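Local coordinates for protein serine protease inhibitor 2 (Anopheles gambiae, PDB 3PZF) that inhibits the clip-domain serine proteases CLIPB4, CLIPB9 and CLIPB10 and so restrains melanization in mosquito hemolymph, at residues K31-N36 with N297-Q302; R72-V77 with R306-Q311. One frame throughout, in Å; residues are numbered along the deposited sequence.

Interaction 1. Residues K31-N36 with N297-Q302; sequences KEIFKN and NEPLQQ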
ATOM      1  N   LYS A  31       8.607   5.985  -3.790  1.00 23.96           N
ATOM      2  CA  LYS A  31       9.989   6.468  -3.686  1.00 30.13           C
ATOM      3  C   LYS A  31      10.081   7.688  -2.777  1.00 28.10           C
ATOM      4  O   LYS A  31      11.040   7.833  -2.013  1.00 33.26           O
ATOM      5  CB  LYS A  31      10.550   6.828  -5.057  1.00 33.43           C
ATOM      6  CG  LYS A  31      10.836   5.646  -5.947  1.00 31.98           C
ATOM      7  CD  LYS A  31      11.829   6.069  -7.007  1.00 43.26           C
ATOM      8  CE  LYS A  31      11.454   5.606  -8.376  1.00 51.34           C
ATOM      9  NZ  LYS A  31      12.504   6.065  -9.341  1.00 48.07           N
ATOM     10  N   GLU A  32       9.077   8.558  -2.851  1.00 24.08           N
ATOM     11  CA  GLU A  32       9.018   9.751  -2.007  1.00 24.29           C
ATOM     12  C   GLU A  32       8.921   9.384  -0.531  1.00 28.66           C
ATOM     13  O   GLU A  32       9.577   9.982   0.313  1.00 33.16           O
ATOM     14  CB  GLU A  32       7.808  10.613  -2.403  1.00 26.42           C
ATOM     15  CG  GLU A  32       7.550  11.831  -1.508  1.00 34.18           C
ATOM     16  CD  GLU A  32       8.668  12.871  -1.563  1.00 40.24           C
ATOM     17  OE1 GLU A  32       9.349  12.965  -2.600  1.00 36.73           O
ATOM     18  OE2 GLU A  32       8.872  13.585  -0.558  1.00 38.89           O
ATOM     19  N   ILE A  33       8.077   8.419  -0.207  1.00 22.33           N
ATOM     20  CA  ILE A  33       7.934   8.004   1.178  1.00 23.99           C
ATOM     21  C   ILE A  33       9.239   7.362   1.650  1.00 25.21           C
ATOM     22  O   ILE A  33       9.755   7.721   2.695  1.00 28.54           O
ATOM     23  CB  ILE A  33       6.765   7.007   1.360  1.00 23.56           C
ATOM     24  CG1 ILE A  33       5.424   7.595   0.854  1.00 25.01           C
ATOM     25  CG2 ILE A  33       6.613   6.662   2.800  1.00 21.54           C
ATOM     26  CD1 ILE A  33       5.084   8.909   1.459  1.00 28.08           C
ATOM     27  N   PHE A  34       9.778   6.419   0.883  1.00 23.11           N
ATOM     28  CA  PHE A  34      10.954   5.663   1.340  1.00 23.71           C
ATOM     29  C   PHE A  34      12.157   6.581   1.598  1.00 29.79           C
ATOM     30  O   PHE A  34      12.890   6.407   2.578  1.00 31.03           O
ATOM     31  CB  PHE A  34      11.360   4.594   0.310  1.00 23.84           C
ATOM     32  CG  PHE A  34      10.439   3.390   0.242  1.00 20.59           C
ATOM     33  CD1 PHE A  34       9.251   3.321   0.962  1.00 24.39           C
ATOM     34  CD2 PHE A  34      10.792   2.309  -0.566  1.00 20.75           C
ATOM     35  CE1 PHE A  34       8.408   2.196   0.861  1.00 24.92           C
ATOM     36  CE2 PHE A  34       9.956   1.193  -0.673  1.00 25.09           C
ATOM     37  CZ  PHE A  34       8.776   1.126   0.033  1.00 25.44           C
ATOM     38  N   LYS A  35      12.358   7.554   0.713  1.00 29.29           N
ATOM     39  CA  LYS A  35      13.503   8.471   0.806  1.00 36.81           C
ATOM     40  C   LYS A  35      13.444   9.341   2.052  1.00 41.06           C
ATOM     41  O   LYS A  35      14.458   9.904   2.470  1.00 38.09           O
ATOM     42  CB  LYS A  35      13.559   9.380  -0.426  1.00 44.87           C
ATOM     43  CG  LYS A  35      14.143   8.716  -1.675  1.00 50.71           C
ATOM     44  N   ASN A  36      12.258   9.459   2.650  1.00 35.64           N
ATOM     45  CA  ASN A  36      12.083  10.315   3.822  1.00 31.20           C
ATOM     46  C   ASN A  36      11.910   9.565   5.155  1.00 40.17           C
ATOM     47  O   ASN A  36      11.676  10.180   6.197  1.00 37.20           O
ATOM     48  CB  ASN A  36      10.885  11.255   3.589  1.00 36.98           C
ATOM     49  CG  ASN A  36      11.250  12.440   2.717  1.00 55.35           C
ATOM     50  OD1 ASN A  36      11.671  13.485   3.219  1.00 59.40           O
ATOM     51  ND2 ASN A  36      11.126  12.275   1.402  1.00 46.79           N
ATOM     52  N   ASN A 297      -0.568  14.490   3.315  1.00 23.76           N
ATOM     53  CA  ASN A 297      -0.511  15.857   2.765  1.00 29.08           C
ATOM     54  C   ASN A 297       0.890  16.186   2.223  1.00 32.38           C
ATOM     55  O   ASN A 297       1.054  16.580   1.061  1.00 33.52           O
ATOM     56  CB  ASN A 297      -0.891  16.924   3.810  1.00 31.57           C
ATOM     57  CG  ASN A 297      -2.323  16.788   4.310  1.00 33.46           C
ATOM     58  OD1 ASN A 297      -2.805  15.684   4.528  1.00 30.89           O
ATOM     59  ND2 ASN A 297      -3.010  17.927   4.509  1.00 35.03           N
ATOM     60  N   GLU A 298       1.898  16.030   3.073  1.00 33.89           N
ATOM     61  CA  GLU A 298       3.237  16.491   2.736  1.00 32.94           C
ATOM     62  C   GLU A 298       3.830  15.709   1.552  1.00 32.79           C
ATOM     63  O   GLU A 298       4.271  16.309   0.570  1.00 34.69           O
ATOM     64  CB  GLU A 298       4.137  16.426   3.972  1.00 38.65           C
ATOM     65  CG  GLU A 298       5.640  16.388   3.676  1.00 66.79           C
ATOM     66  CD  GLU A 298       6.153  17.664   3.020  1.00 76.61           C
ATOM     67  OE1 GLU A 298       5.323  18.518   2.632  1.00 76.54           O
ATOM     68  OE2 GLU A 298       7.390  17.808   2.898  1.00 77.54           O
ATOM     69  N   PRO A 299       3.830  14.367   1.625  1.00 30.92           N
ATOM     70  CA  PRO A 299       4.367  13.626   0.470  1.00 29.26           C
ATOM     71  C   PRO A 299       3.589  13.848  -0.828  1.00 35.60           C
ATOM     72  O   PRO A 299       4.205  13.862  -1.891  1.00 33.72           O
ATOM     73  CB  PRO A 299       4.279  12.155   0.907  1.00 29.04           C
ATOM     74  CG  PRO A 299       3.364  12.123   2.066  1.00 31.36           C
ATOM     75  CD  PRO A 299       3.504  13.472   2.746  1.00 30.46           C
ATOM     76  N   LEU A 300       2.266  14.003  -0.760  1.00 27.71           N
ATOM     77  CA  LEU A 300       1.508  14.280  -1.965  1.00 29.13           C
ATOM     78  C   LEU A 300       1.968  15.612  -2.553  1.00 29.59           C
ATOM     79  O   LEU A 300       2.161  15.721  -3.762  1.00 31.21           O
ATOM     80  CB  LEU A 300       0.001  14.292  -1.689  1.00 27.61           C
ATOM     81  CG  LEU A 300      -0.627  12.898  -1.490  1.00 29.79           C
ATOM     82  CD1 LEU A 300      -2.052  13.032  -0.902  1.00 23.16           C
ATOM     83  CD2 LEU A 300      -0.660  12.064  -2.792  1.00 23.77           C
ATOM     84  N   GLN A 301       2.182  16.603  -1.692  1.00 29.30           N
ATOM     85  CA  GLN A 301       2.623  17.921  -2.141  1.00 34.80           C
ATOM     86  C   GLN A 301       3.994  17.807  -2.791  1.00 41.14           C
ATOM     87  O   GLN A 301       4.259  18.415  -3.819  1.00 37.54           O
ATOM     88  CB  GLN A 301       2.650  18.908  -0.967  1.00 38.57           C
ATOM     89  CG  GLN A 301       1.240  19.368  -0.553  1.00 32.92           C
ATOM     90  CD  GLN A 301       1.201  20.230   0.704  1.00 44.70           C
ATOM     91  OE1 GLN A 301       0.292  21.041   0.882  1.00 57.28           O
ATOM     92  NE2 GLN A 301       2.175  20.051   1.580  1.00 48.23           N
ATOM     93  N   GLN A 302       4.851  16.992  -2.199  1.00 38.25           N
ATOM     94  CA  GLN A 302       6.200  16.812  -2.721  1.00 42.12           C
ATOM     95  C   GLN A 302       6.194  16.232  -4.132  1.00 44.18           C
ATOM     96  O   GLN A 302       7.046  16.580  -4.938  1.00 50.83           O
ATOM     97  CB  GLN A 302       7.031  15.938  -1.782  1.00 41.08           C
ATOM     98  CG  GLN A 302       7.431  16.651  -0.500  1.00 48.38           C
ATOM     99  CD  GLN A 302       8.199  17.939  -0.760  1.00 59.63           C
ATOM    100  OE1 GLN A 302       9.245  17.929  -1.400  1.00 53.37           O
ATOM    101  NE2 GLN A 302       7.673  19.058  -0.268  1.00 64.86           N
TER

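Interaction 2. Residues R72-V77 with R306-Q311; sequences RELSSV and REIFSQ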
ATOM      1  N   ARG A  72      -6.287  18.821 -13.311  1.00 55.73           N
ATOM      2  CA  ARG A  72      -5.034  18.624 -14.027  1.00 60.52           C
ATOM      3  C   ARG A  72      -4.048  17.778 -13.249  1.00 60.67           C
ATOM      4  O   ARG A  72      -3.439  16.874 -13.807  1.00 61.89           O
ATOM      5  CB  ARG A  72      -4.396  19.978 -14.355  1.00 71.98           C
ATOM      6  N   GLU A  73      -3.886  18.069 -11.959  1.00 61.57           N
ATOM      7  CA  GLU A  73      -2.863  17.409 -11.145  1.00 58.73           C
ATOM      8  C   GLU A  73      -3.248  15.976 -10.793  1.00 57.75           C
ATOM      9  O   GLU A  73      -2.390  15.111 -10.710  1.00 56.19           O
ATOM     10  CB  GLU A  73      -2.587  18.198  -9.853  1.00 53.80           C
ATOM     11  CG  GLU A  73      -1.714  19.432 -10.050  1.00 57.98           C
ATOM     12  CD  GLU A  73      -1.647  20.326  -8.822  1.00 56.68           C
ATOM     13  OE1 GLU A  73      -2.167  19.937  -7.750  1.00 42.89           O
ATOM     14  OE2 GLU A  73      -1.074  21.429  -8.933  1.00 61.29           O
ATOM     15  N   LEU A  74      -4.535  15.724 -10.573  1.00 52.57           N
ATOM     16  CA  LEU A  74      -4.976  14.382 -10.208  1.00 50.15           C
ATOM     17  C   LEU A  74      -4.925  13.462 -11.439  1.00 60.21           C
ATOM     18  O   LEU A  74      -5.551  12.404 -11.459  1.00 46.76           O
ATOM     19  CB  LEU A  74      -6.391  14.430  -9.608  1.00 46.36           C
ATOM     20  CG  LEU A  74      -6.530  15.279  -8.339  1.00 44.57           C
ATOM     21  CD1 LEU A  74      -7.953  15.303  -7.765  1.00 48.05           C
ATOM     22  CD2 LEU A  74      -5.550  14.760  -7.313  1.00 49.26           C
ATOM     23  N   SER A  75      -4.136  13.860 -12.439  1.00 87.50           N
ATOM     24  CA  SER A  75      -4.207  13.307 -13.793  1.00 95.42           C
ATOM     25  C   SER A  75      -3.760  11.866 -13.928  1.00 92.62           C
ATOM     26  O   SER A  75      -4.494  11.036 -14.461  1.00 98.55           O
ATOM     27  CB  SER A  75      -3.340  14.133 -14.738  1.00 99.97           C
ATOM     28  OG  SER A  75      -1.965  13.889 -14.492  1.00 97.63           O
ATOM     29  N   SER A  76      -2.541  11.576 -13.479  1.00 78.08           N
ATOM     30  CA  SER A  76      -1.932  10.270 -13.709  1.00 75.85           C
ATOM     31  C   SER A  76      -2.621   9.171 -12.905  1.00 69.99           C
ATOM     32  O   SER A  76      -2.172   8.024 -12.870  1.00 78.80           O
ATOM     33  CB  SER A  76      -0.451  10.309 -13.349  1.00 82.11           C
ATOM     34  OG  SER A  76      -0.273  10.550 -11.964  1.00 85.44           O
ATOM     35  N   VAL A  77      -3.708   9.540 -12.253  1.00 44.36           N
ATOM     36  CA  VAL A  77      -4.483   8.620 -11.460  1.00 40.21           C
ATOM     37  C   VAL A  77      -5.857   8.397 -12.085  1.00 36.92           C
ATOM     38  O   VAL A  77      -6.502   7.383 -11.844  1.00 45.70           O
ATOM     39  CB  VAL A  77      -4.618   9.191 -10.020  1.00 44.67           C
ATOM     40  CG1 VAL A  77      -5.985   8.897  -9.416  1.00 42.80           C
ATOM     41  CG2 VAL A  77      -3.492   8.695  -9.154  1.00 40.50           C
ATOM     42  N   ARG A 306      -0.845  19.371  -5.169  1.00 39.49           N
ATOM     43  CA  ARG A 306      -0.798  20.501  -4.250  1.00 42.43           C
ATOM     44  C   ARG A 306      -2.103  21.302  -4.210  1.00 35.71           C
ATOM     45  O   ARG A 306      -2.490  21.825  -3.169  1.00 39.71           O
ATOM     46  CB  ARG A 306       0.367  21.429  -4.638  1.00 51.29           C
ATOM     47  CG  ARG A 306       1.706  20.692  -4.835  1.00 56.04           C
ATOM     48  CD  ARG A 306       2.867  21.641  -5.134  1.00 63.43           C
ATOM     49  NE  ARG A 306       3.829  21.718  -4.029  1.00 68.64           N
ATOM     50  CZ  ARG A 306       5.051  21.180  -4.041  1.00 73.39           C
ATOM     51  NH1 ARG A 306       5.496  20.516  -5.104  1.00 72.80           N
ATOM     52  NH2 ARG A 306       5.841  21.310  -2.978  1.00 73.50           N
ATOM     53  N   GLU A 307      -2.774  21.402  -5.346  1.00 31.00           N
ATOM     54  CA  GLU A 307      -3.974  22.249  -5.436  1.00 36.62           C
ATOM     55  C   GLU A 307      -5.090  21.824  -4.468  1.00 37.24           C
ATOM     56  O   GLU A 307      -5.830  22.669  -3.976  1.00 37.94           O
ATOM     57  CB  GLU A 307      -4.506  22.257  -6.868  1.00 43.48           C
ATOM     58  CG  GLU A 307      -5.755  23.109  -7.061  1.00 58.02           C
ATOM     59  CD  GLU A 307      -5.459  24.490  -7.617  1.00 75.73           C
ATOM     60  OE1 GLU A 307      -6.260  24.969  -8.453  1.00 72.21           O
ATOM     61  OE2 GLU A 307      -4.434  25.094  -7.223  1.00 83.72           O
ATOM     62  N   ILE A 308      -5.211  20.528  -4.183  1.00 35.70           N
ATOM     63  CA  ILE A 308      -6.262  20.051  -3.268  1.00 34.95           C
ATOM     64  C   ILE A 308      -6.001  20.447  -1.803  1.00 33.22           C
ATOM     65  O   ILE A 308      -6.885  20.342  -0.948  1.00 32.66           O
ATOM     66  CB  ILE A 308      -6.450  18.522  -3.354  1.00 33.06           C
ATOM     67  CG1 ILE A 308      -5.132  17.801  -3.084  1.00 35.22           C
ATOM     68  CG2 ILE A 308      -6.975  18.114  -4.729  1.00 29.87           C
ATOM     69  CD1 ILE A 308      -5.306  16.320  -2.861  1.00 35.52           C
ATOM     70  N   PHE A 309      -4.785  20.902  -1.507  1.00 34.28           N
ATOM     71  CA  PHE A 309      -4.482  21.400  -0.171  1.00 29.63           C
ATOM     72  C   PHE A 309      -4.420  22.926  -0.138  1.00 40.77           C
ATOM     73  O   PHE A 309      -4.089  23.521   0.891  1.00 43.76           O
ATOM     74  CB  PHE A 309      -3.161  20.787   0.332  1.00 33.71           C
ATOM     75  CG  PHE A 309      -3.147  19.296   0.246  1.00 32.84           C
ATOM     76  CD1 PHE A 309      -3.992  18.542   1.044  1.00 33.30           C
ATOM     77  CD2 PHE A 309      -2.334  18.642  -0.675  1.00 28.81           C
ATOM     78  CE1 PHE A 309      -4.005  17.148   0.946  1.00 31.70           C
ATOM     79  CE2 PHE A 309      -2.340  17.252  -0.773  1.00 34.54           C
ATOM     80  CZ  PHE A 309      -3.179  16.509   0.033  1.00 34.64           C
ATOM     81  N   SER A 310      -4.771  23.563  -1.252  1.00 40.32           N
ATOM     82  CA  SER A 310      -4.629  25.013  -1.373  1.00 49.74           C
ATOM     83  C   SER A 310      -5.899  25.759  -0.967  1.00 45.96           C
ATOM     84  O   SER A 310      -6.957  25.160  -0.805  1.00 42.66           O
ATOM     85  CB  SER A 310      -4.247  25.390  -2.805  1.00 53.06           C
ATOM     86  OG  SER A 310      -5.374  25.369  -3.666  1.00 52.61           O
ATOM     87  N   GLN A 311      -5.793  27.072  -0.803  1.00 48.02           N
ATOM     88  CA  GLN A 311      -6.963  27.885  -0.469  1.00 57.27           C
ATOM     89  C   GLN A 311      -7.979  27.857  -1.614  1.00 57.92           C
ATOM     90  O   GLN A 311      -9.138  28.239  -1.448  1.00 57.48           O
ATOM     91  CB  GLN A 311      -6.544  29.332  -0.171  1.00 57.81           C
TER
HETATM   92  O   HOH W   1      -4.124  18.845  -6.674  1.00 39.08           O

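Interaction 1. Residues K31-N36 with N297-Q302
Glu32 and Pro299 face each other where helix 31-35 meets helix 297-302, the two axes passing 10.0 Å apart at 121°. No hydrogen bond joins the segments, so the contact is one of side-chain packing. The tightest point is apolar. Ile33 CD1 presses against the CB-CG side of the proline ring, 3.4 Å from Pro299 CB, closer than usual for two carbons. CG1 of Ile33 sits beside the backbone N (chi1 -57°), and CD1 then swings across to Pro299. The Ile33 side chain also touches Val41, Phe292 and Glu294.

In the serpin fold these segments belong to the first helix, 24-35, and to the short helix that follows the long strand 277-295. Phe29, one turn before Ile33, also touches Pro299 and Leu300.

Glu32 and Gln302 meet on the more exposed side. The Glu32 chain runs at about a right angle to Pro299, with CG 4.1 Å from Pro299 CB. A bend at chi2 (65°) then turns the carboxylate toward Gln302. There Glu32 OE2 meets the aliphatic stem, 3.2 Å from Gln302 CB, rather than the amide. Glu298 OE2 is 5.7 Å from Glu32 OE2, a like-charge approach that is probably mild, as Glu298 is exposed. Within segment 31-36, Asn36 ND2 donates in the carbonyl plane to Glu32 O at 3.0 Å.

Interaction 2. Residues R72-V77 with R306-Q311
Glu73 reaches across from the end of a short helix and takes hold of the backbone at Arg306 and Glu307. In the serpin fold, residues 72 and 73 end helix 69-73, in the place of helix C. Residues 306-311 lie in the loop between helix 297-302 and strand 332-341, with a 3-10 turn at 307-309.

One oxygen does the work. Glu73 OE1 accepts from Glu307 N at 2.9 Å, nearly straight at 171°, through the lone pair on the side of the other oxygen. It also accepts from Arg306 N at 3.0 Å, but this donor stands above the carboxylate plane, 45° out of it. The two amides thus approach OE1 from different directions and would limit rotation of the carboxylate. An extended chain beyond CG (chi2 170°) carries OE1 over to the turn.

Water 1 lies only 2.5 Å from Glu73 OE1, so its exact place is somewhat doubtful. If it is rightly placed, it donates to OE1 and accepts from Ile308 N at 3.2 Å, linking the Ile308 amide to the same oxygen. These donors would probably favour a charged Glu73. Glu307 CB comes 3.4 Å from Glu73 OE1, but the Glu307 carboxylate leads off, and the side chain touches Asn69 and Thr70.

Beside the polar grip, Leu74 CD1 makes a looser contact with Ile308 CG2 at 4.3 Å. On helix 45-58, Tyr56 touches Leu74 and Ile55 touches Ile308. Glu307 O, at the start of the 3-10 turn, accepts from Ser310 N at 3.1 Å and from Ser310 OG at 2.8 Å, the hydroxyl tilted slightly from the carbonyl plane.

The centres of interactions 1 and 2 lie about 15 Å apart. They are joined because segment 306-311 follows helix 297-302 closely in the chain and folds back on it. Phe309 of interaction 2 packs on Leu300 of interaction 1, with Phe309 CZ 3.8 Å from Leu300 CD1. Arg306 NH1 comes within 2.8 Å of Gln301 O. Helix 297-302 thus touches both helix 24-35 and the loop held by Glu73. Neither contact includes the hinge Leu344-Ala348 or the inferred reactive bond Lys359-Phe360, which is not modelled. One link toward the hinge is Asn297, whose OD1 hydrogen-bonds Ile333 N of strand 332-341, the strand leading to the hinge.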